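Local structure of putative glucoamylase (Bacteroides uniformis, 4GL3) at residues T20-Q25 / Y359-A364; R345-Y348 / R354-G357. The protein is a putative glucoamylase, and as such probably hydrolyses glycosidic bonds in alpha-glucans to release glucose. One frame throughout, in Å; residues are numbered along the deposited sequence.

Interaction 1 of 2, residues T20-Q25 / Y359-A364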
loop_
_atom_site.group_PDB
_atom_site.type_symbol
_atom_site.label_atom_id
_atom_site.label_comp_id
_atom_site.label_asym_id
_atom_site.label_seq_id
_atom_site.Cartn_x
_atom_site.Cartn_y
_atom_site.Cartn_z
ATOM N N THR A 20 1.150 -16.733 10.531
ATOM C CA THR A 20 1.093 -16.051 11.797
ATOM C C THR A 20 2.480 -15.573 12.212
ATOM O O THR A 20 2.621 -14.435 12.633
ATOM C CB THR A 20 0.504 -16.942 12.894
ATOM O OG1 THR A 20 -0.846 -17.256 12.538
ATOM C CG2 THR A 20 0.563 -16.238 14.292
ATOM N N LEU A 21 3.498 -16.410 12.047
ATOM C CA LEU A 21 4.872 -15.968 12.353
ATOM C C LEU A 21 5.283 -14.790 11.453
ATOM O O LEU A 21 5.854 -13.804 11.935
ATOM C CB LEU A 21 5.880 -17.115 12.249
ATOM C CG LEU A 21 7.350 -16.755 12.534
ATOM C CD1 LEU A 21 7.493 -16.303 13.977
ATOM C CD2 LEU A 21 8.281 -17.952 12.269
ATOM N N VAL A 22 4.970 -14.856 10.161
ATOM C CA VAL A 22 5.351 -13.776 9.248
ATOM C C VAL A 22 4.663 -12.456 9.673
ATOM O O VAL A 22 5.295 -11.392 9.769
ATOM C CB VAL A 22 5.068 -14.165 7.780
ATOM C CG1 VAL A 22 5.185 -12.959 6.826
ATOM C CG2 VAL A 22 6.009 -15.300 7.389
ATOM N N GLN A 23 3.380 -12.540 10.002
ATOM C CA GLN A 23 2.648 -11.362 10.446
ATOM C C GLN A 23 3.197 -10.809 11.763
ATOM O O GLN A 23 3.360 -9.598 11.925
ATOM C CB GLN A 23 1.166 -11.714 10.615
ATOM C CG GLN A 23 0.419 -11.993 9.327
ATOM C CD GLN A 23 -1.063 -12.208 9.610
ATOM O OE1 GLN A 23 -1.425 -13.237 10.194
ATOM N NE2 GLN A 23 -1.922 -11.224 9.239
ATOM N N LYS A 24 3.469 -11.693 12.711
ATOM C CA LYS A 24 3.951 -11.290 14.029
ATOM C C LYS A 24 5.344 -10.667 13.975
ATOM O O LYS A 24 5.587 -9.676 14.632
ATOM C CB LYS A 24 3.989 -12.494 14.949
ATOM C CG LYS A 24 4.279 -12.234 16.448
ATOM C CD LYS A 24 4.225 -13.611 17.161
ATOM C CE LYS A 24 4.486 -13.560 18.651
ATOM N NZ LYS A 24 3.451 -12.758 19.337
ATOM N N GLN A 25 6.263 -11.274 13.232
ATOM C CA GLN A 25 7.619 -10.752 13.145
ATOM C C GLN A 25 7.633 -9.404 12.407
ATOM O O GLN A 25 8.322 -8.469 12.833
ATOM C CB GLN A 25 8.565 -11.743 12.450
ATOM C CG GLN A 25 10.053 -11.452 12.700
ATOM C CD GLN A 25 10.601 -12.222 13.878
ATOM O OE1 GLN A 25 9.850 -12.630 14.771
ATOM N NE2 GLN A 25 11.893 -12.448 13.880
ATOM N N TYR A 359 12.757 -8.017 11.702
ATOM C CA TYR A 359 11.466 -7.423 11.304
ATOM C C TYR A 359 10.807 -8.221 10.181
ATOM O O TYR A 359 10.031 -7.683 9.386
ATOM C CB TYR A 359 11.640 -5.945 10.887
ATOM C CG TYR A 359 12.182 -5.072 11.996
ATOM C CD1 TYR A 359 11.466 -4.887 13.158
ATOM C CD2 TYR A 359 13.430 -4.452 11.893
ATOM C CE1 TYR A 359 11.948 -4.119 14.196
ATOM C CE2 TYR A 359 13.922 -3.671 12.923
ATOM C CZ TYR A 359 13.161 -3.511 14.073
ATOM O OH TYR A 359 13.608 -2.768 15.128
ATOM N N GLY A 360 11.132 -9.504 10.111
ATOM C CA GLY A 360 10.605 -10.363 9.071
ATOM C C GLY A 360 11.590 -10.658 7.957
ATOM O O GLY A 360 12.807 -10.779 8.183
ATOM N N PHE A 361 11.042 -10.781 6.750
ATOM C CA PHE A 361 11.818 -10.902 5.539
ATOM C C PHE A 361 12.427 -9.550 5.219
ATOM O O PHE A 361 11.730 -8.525 5.159
ATOM C CB PHE A 361 10.975 -11.362 4.338
ATOM C CG PHE A 361 10.382 -12.733 4.504
ATOM C CD1 PHE A 361 11.187 -13.857 4.521
ATOM C CD2 PHE A 361 9.017 -12.886 4.669
ATOM C CE1 PHE A 361 10.639 -15.116 4.700
ATOM C CE2 PHE A 361 8.451 -14.153 4.840
ATOM C CZ PHE A 361 9.266 -15.261 4.843
ATOM N N LYS A 362 13.720 -9.589 4.934
ATOM C CA LYS A 362 14.416 -8.411 4.486
ATOM C C LYS A 362 13.922 -8.036 3.069
ATOM O O LYS A 362 13.176 -8.791 2.394
ATOM C CB LYS A 362 15.922 -8.653 4.531
ATOM C CG LYS A 362 16.481 -8.724 5.944
ATOM C CD LYS A 362 17.781 -9.540 5.909
ATOM C CE LYS A 362 18.299 -9.880 7.278
ATOM N NZ LYS A 362 19.593 -10.555 7.080
ATOM N N ASP A 363 14.285 -6.842 2.637
ATOM C CA ASP A 363 13.559 -6.203 1.551
ATOM C C ASP A 363 13.607 -6.901 0.206
ATOM O O ASP A 363 12.630 -6.839 -0.544
ATOM C CB ASP A 363 14.067 -4.798 1.344
ATOM C CG ASP A 363 13.096 -3.958 0.549
ATOM O OD1 ASP A 363 11.878 -3.926 0.909
ATOM O OD2 ASP A 363 13.560 -3.288 -0.397
ATOM N N ALA A 364 14.748 -7.503 -0.108
ATOM C CA ALA A 364 15.015 -8.040 -1.435
ATOM C C ALA A 364 16.298 -8.848 -1.413
ATOM O O ALA A 364 17.115 -8.759 -0.469
ATOM C CB ALA A 364 15.113 -6.914 -2.489
#

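Interaction 2 of 2, residues R345-Y348 / R354-G357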
loop_
_atom_site.group_PDB
_atom_site.type_symbol
_atom_site.label_atom_id
_atom_site.label_comp_id
_atom_site.label_asym_id
_atom_site.label_seq_id
_atom_site.Cartn_x
_atom_site.Cartn_y
_atom_site.Cartn_z
ATOM N N ARG A 345 7.211 -20.174 1.899
ATOM C CA ARG A 345 7.872 -21.273 2.564
ATOM C C ARG A 345 9.322 -21.389 2.096
ATOM O O ARG A 345 10.203 -21.722 2.897
ATOM C CB ARG A 345 7.115 -22.596 2.352
ATOM C CG ARG A 345 7.629 -23.756 3.200
ATOM C CD ARG A 345 6.674 -24.951 3.145
ATOM N NE ARG A 345 5.388 -24.645 3.775
ATOM C CZ ARG A 345 5.148 -24.700 5.085
ATOM N NH1 ARG A 345 6.109 -25.067 5.936
ATOM N NH2 ARG A 345 3.934 -24.387 5.545
ATOM N N TYR A 346 9.565 -21.132 0.816
ATOM C CA TYR A 346 10.921 -21.172 0.263
ATOM C C TYR A 346 11.786 -20.056 0.894
ATOM O O TYR A 346 12.938 -20.301 1.292
ATOM C CB TYR A 346 10.881 -21.045 -1.270
ATOM C CG TYR A 346 12.265 -20.924 -1.905
ATOM C CD1 TYR A 346 13.105 -22.031 -2.029
ATOM C CD2 TYR A 346 12.725 -19.697 -2.363
ATOM C CE1 TYR A 346 14.358 -21.911 -2.614
ATOM C CE2 TYR A 346 13.973 -19.569 -2.933
ATOM C CZ TYR A 346 14.777 -20.662 -3.043
ATOM O OH TYR A 346 15.997 -20.490 -3.607
ATOM N N PHE A 347 11.204 -18.857 1.020
ATOM C CA PHE A 347 11.911 -17.725 1.576
ATOM C C PHE A 347 12.276 -17.991 3.027
ATOM O O PHE A 347 13.357 -17.616 3.465
ATOM C CB PHE A 347 11.086 -16.429 1.515
ATOM C CG PHE A 347 10.754 -15.947 0.123
ATOM C CD1 PHE A 347 11.518 -16.285 -0.977
ATOM C CD2 PHE A 347 9.665 -15.119 -0.064
ATOM C CE1 PHE A 347 11.183 -15.811 -2.240
ATOM C CE2 PHE A 347 9.330 -14.633 -1.308
ATOM C CZ PHE A 347 10.093 -14.984 -2.407
ATOM N N TYR A 348 11.368 -18.625 3.767
ATOM C CA TYR A 348 11.600 -18.905 5.177
ATOM C C TYR A 348 12.502 -20.118 5.373
ATOM O O TYR A 348 13.500 -20.043 6.095
ATOM C CB TYR A 348 10.282 -19.141 5.915
ATOM C CG TYR A 348 10.461 -19.357 7.395
ATOM C CD1 TYR A 348 10.744 -18.284 8.245
ATOM C CD2 TYR A 348 10.331 -20.595 7.951
ATOM C CE1 TYR A 348 10.928 -18.482 9.598
ATOM C CE2 TYR A 348 10.504 -20.790 9.301
ATOM C CZ TYR A 348 10.802 -19.724 10.101
ATOM O OH TYR A 348 10.989 -19.917 11.424
ATOM N N ARG A 354 19.639 -16.173 5.600
ATOM C CA ARG A 354 20.154 -14.905 5.074
ATOM C C ARG A 354 19.083 -13.861 4.819
ATOM O O ARG A 354 19.379 -12.660 4.775
ATOM C CB ARG A 354 20.996 -15.158 3.824
ATOM C CG ARG A 354 22.277 -15.915 4.155
ATOM C CD ARG A 354 23.247 -15.969 2.996
ATOM N NE ARG A 354 23.728 -14.655 2.607
ATOM C CZ ARG A 354 24.559 -14.465 1.599
ATOM N NH1 ARG A 354 24.976 -15.513 0.912
ATOM N NH2 ARG A 354 24.962 -13.244 1.274
ATOM N N LEU A 355 17.828 -14.280 4.709
ATOM C CA LEU A 355 16.719 -13.347 4.386
ATOM C C LEU A 355 15.805 -12.991 5.567
ATOM O O LEU A 355 15.113 -11.980 5.549
ATOM C CB LEU A 355 15.865 -13.977 3.284
ATOM C CG LEU A 355 14.742 -13.191 2.599
ATOM C CD1 LEU A 355 15.292 -11.916 1.981
ATOM C CD2 LEU A 355 14.101 -14.085 1.531
ATOM N N TRP A 356 15.753 -13.843 6.585
ATOM C CA TRP A 356 14.794 -13.647 7.693
ATOM C C TRP A 356 15.537 -12.983 8.824
ATOM O O TRP A 356 16.608 -13.417 9.159
ATOM C CB TRP A 356 14.272 -15.013 8.171
ATOM C CG TRP A 356 13.361 -14.983 9.367
ATOM C CD1 TRP A 356 13.686 -15.291 10.651
ATOM C CD2 TRP A 356 11.965 -14.652 9.371
ATOM N NE1 TRP A 356 12.576 -15.152 11.466
ATOM C CE2 TRP A 356 11.509 -14.767 10.694
ATOM C CE3 TRP A 356 11.058 -14.288 8.372
ATOM C CZ2 TRP A 356 10.184 -14.528 11.053
ATOM C CZ3 TRP A 356 9.746 -14.052 8.722
ATOM C CH2 TRP A 356 9.310 -14.180 10.049
ATOM N N GLY A 357 14.972 -11.975 9.454
ATOM C CA GLY A 357 15.663 -11.352 10.599
ATOM C C GLY A 357 14.657 -10.675 11.502
ATOM O O GLY A 357 13.477 -11.053 11.544
#

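Interaction 1 of 2, residues T20-Q25 / Y359-A364
Val22 overlaps the outer end of the Phe361 ring with both of its methyl groups. Its CG2 lies 3.7 Å from CE2 of Phe361, and its CG1 is 4.0 Å from that same CE2. The two side chains cross at about a right angle, and CG2 meets the ring obliquely. Phe361 has CG anti to its carbonyl carbon (chi1 -63°), which lets the ring reach back to the helix although its CB does not point there.

Three residues on, about a turn along the helix, Gln25 packs its aliphatic part on the backbone of Gly360. Gln25 CG makes a van der Waals contact, 3.4 Å from Gly360 N and 3.8 Å from Gly360 CA. The bend at chi2 (93°) takes the amide on to Gly357, where NE2 donates to the carbonyl O. Gly360 has a positive phi of 103°, and with its psi a CB would be jammed against the carbonyl O of Tyr359. Close by, Gln25 O lies 3.6 Å from Tyr359 C.

This buried contact brings an N-terminal helix, 15-27, against a two-stranded antiparallel hairpin more than 330 residues later in the chain. The strand it meets is 360-361, the second of the hairpin. Helix 378-393 packs on Val22 through Ile384 and Ile388. Helix 337-349 meets the same cluster, with Met344 on Val22 and Phe347 on Phe361.

Interaction 2 of 2, residues R345-Y348 / R354-G357
Tyr348 and Trp356 form a T-shaped (edge-to-face) aromatic pair between the C-terminal part of helix 337-349 and the first strand of the antiparallel hairpin 356-357/360-361. The contact joins two elements linked through the short helix 352-355. The edge of Tyr348 is directed at one face of the indole. Its ring centroid is 5.2 Å from that of the six-membered ring of Trp356, and the planes are nearly perpendicular, at 88°. The touching edge is CD1 and CE1 of Tyr348. Tyr348 CD1 lies 4.0 Å from Trp356 CD2 and CE3. Tyr348 has CG anti to the backbone N (chi1 -177°), which swings this edge to the indole.

The second kind of contact is apolar packing between Leu355 and Phe347. Leu355 points its CB toward the helix and brings its CD2 against the root of the Phe347 side chain, 3.8 Å from Phe347 CB. Leu355 CD2 also sits 4.1 Å from Phe347 CG, and it approaches the ring obliquely.

Other side chains extend both groups. Leu21 of helix 15-27 touches both Tyr348 and Trp356, while Phe361 packs on Leu355 and forms its own edge-to-face pair with Trp356. In the Tyr348-Trp356 pair, Tyr348 CE1 stands 3.9 Å above the plane of the Trp356 indole, over its centre.

Overall arrangement
The two interactions pack two helices on one small hairpin. Interaction 1 sets helix 15-27 on strand 360-361, and interaction 2 sets helix 337-349 on strand 356-357 and the end of helix 352-355. Interaction 1 joins parts far apart in sequence and is the more buried. Interaction 2 is local, nested within the loop closed by the first, and only partly buried. Their chemistry differs accordingly: the first mixes side-chain and backbone packing, while the second rests on side chains alone. They touch directly. Lys362 N probably hydrogen-bonds to Leu355 O, at 2.8 Å, and Leu21 CD2 packs 3.5 Å from Tyr348 OH.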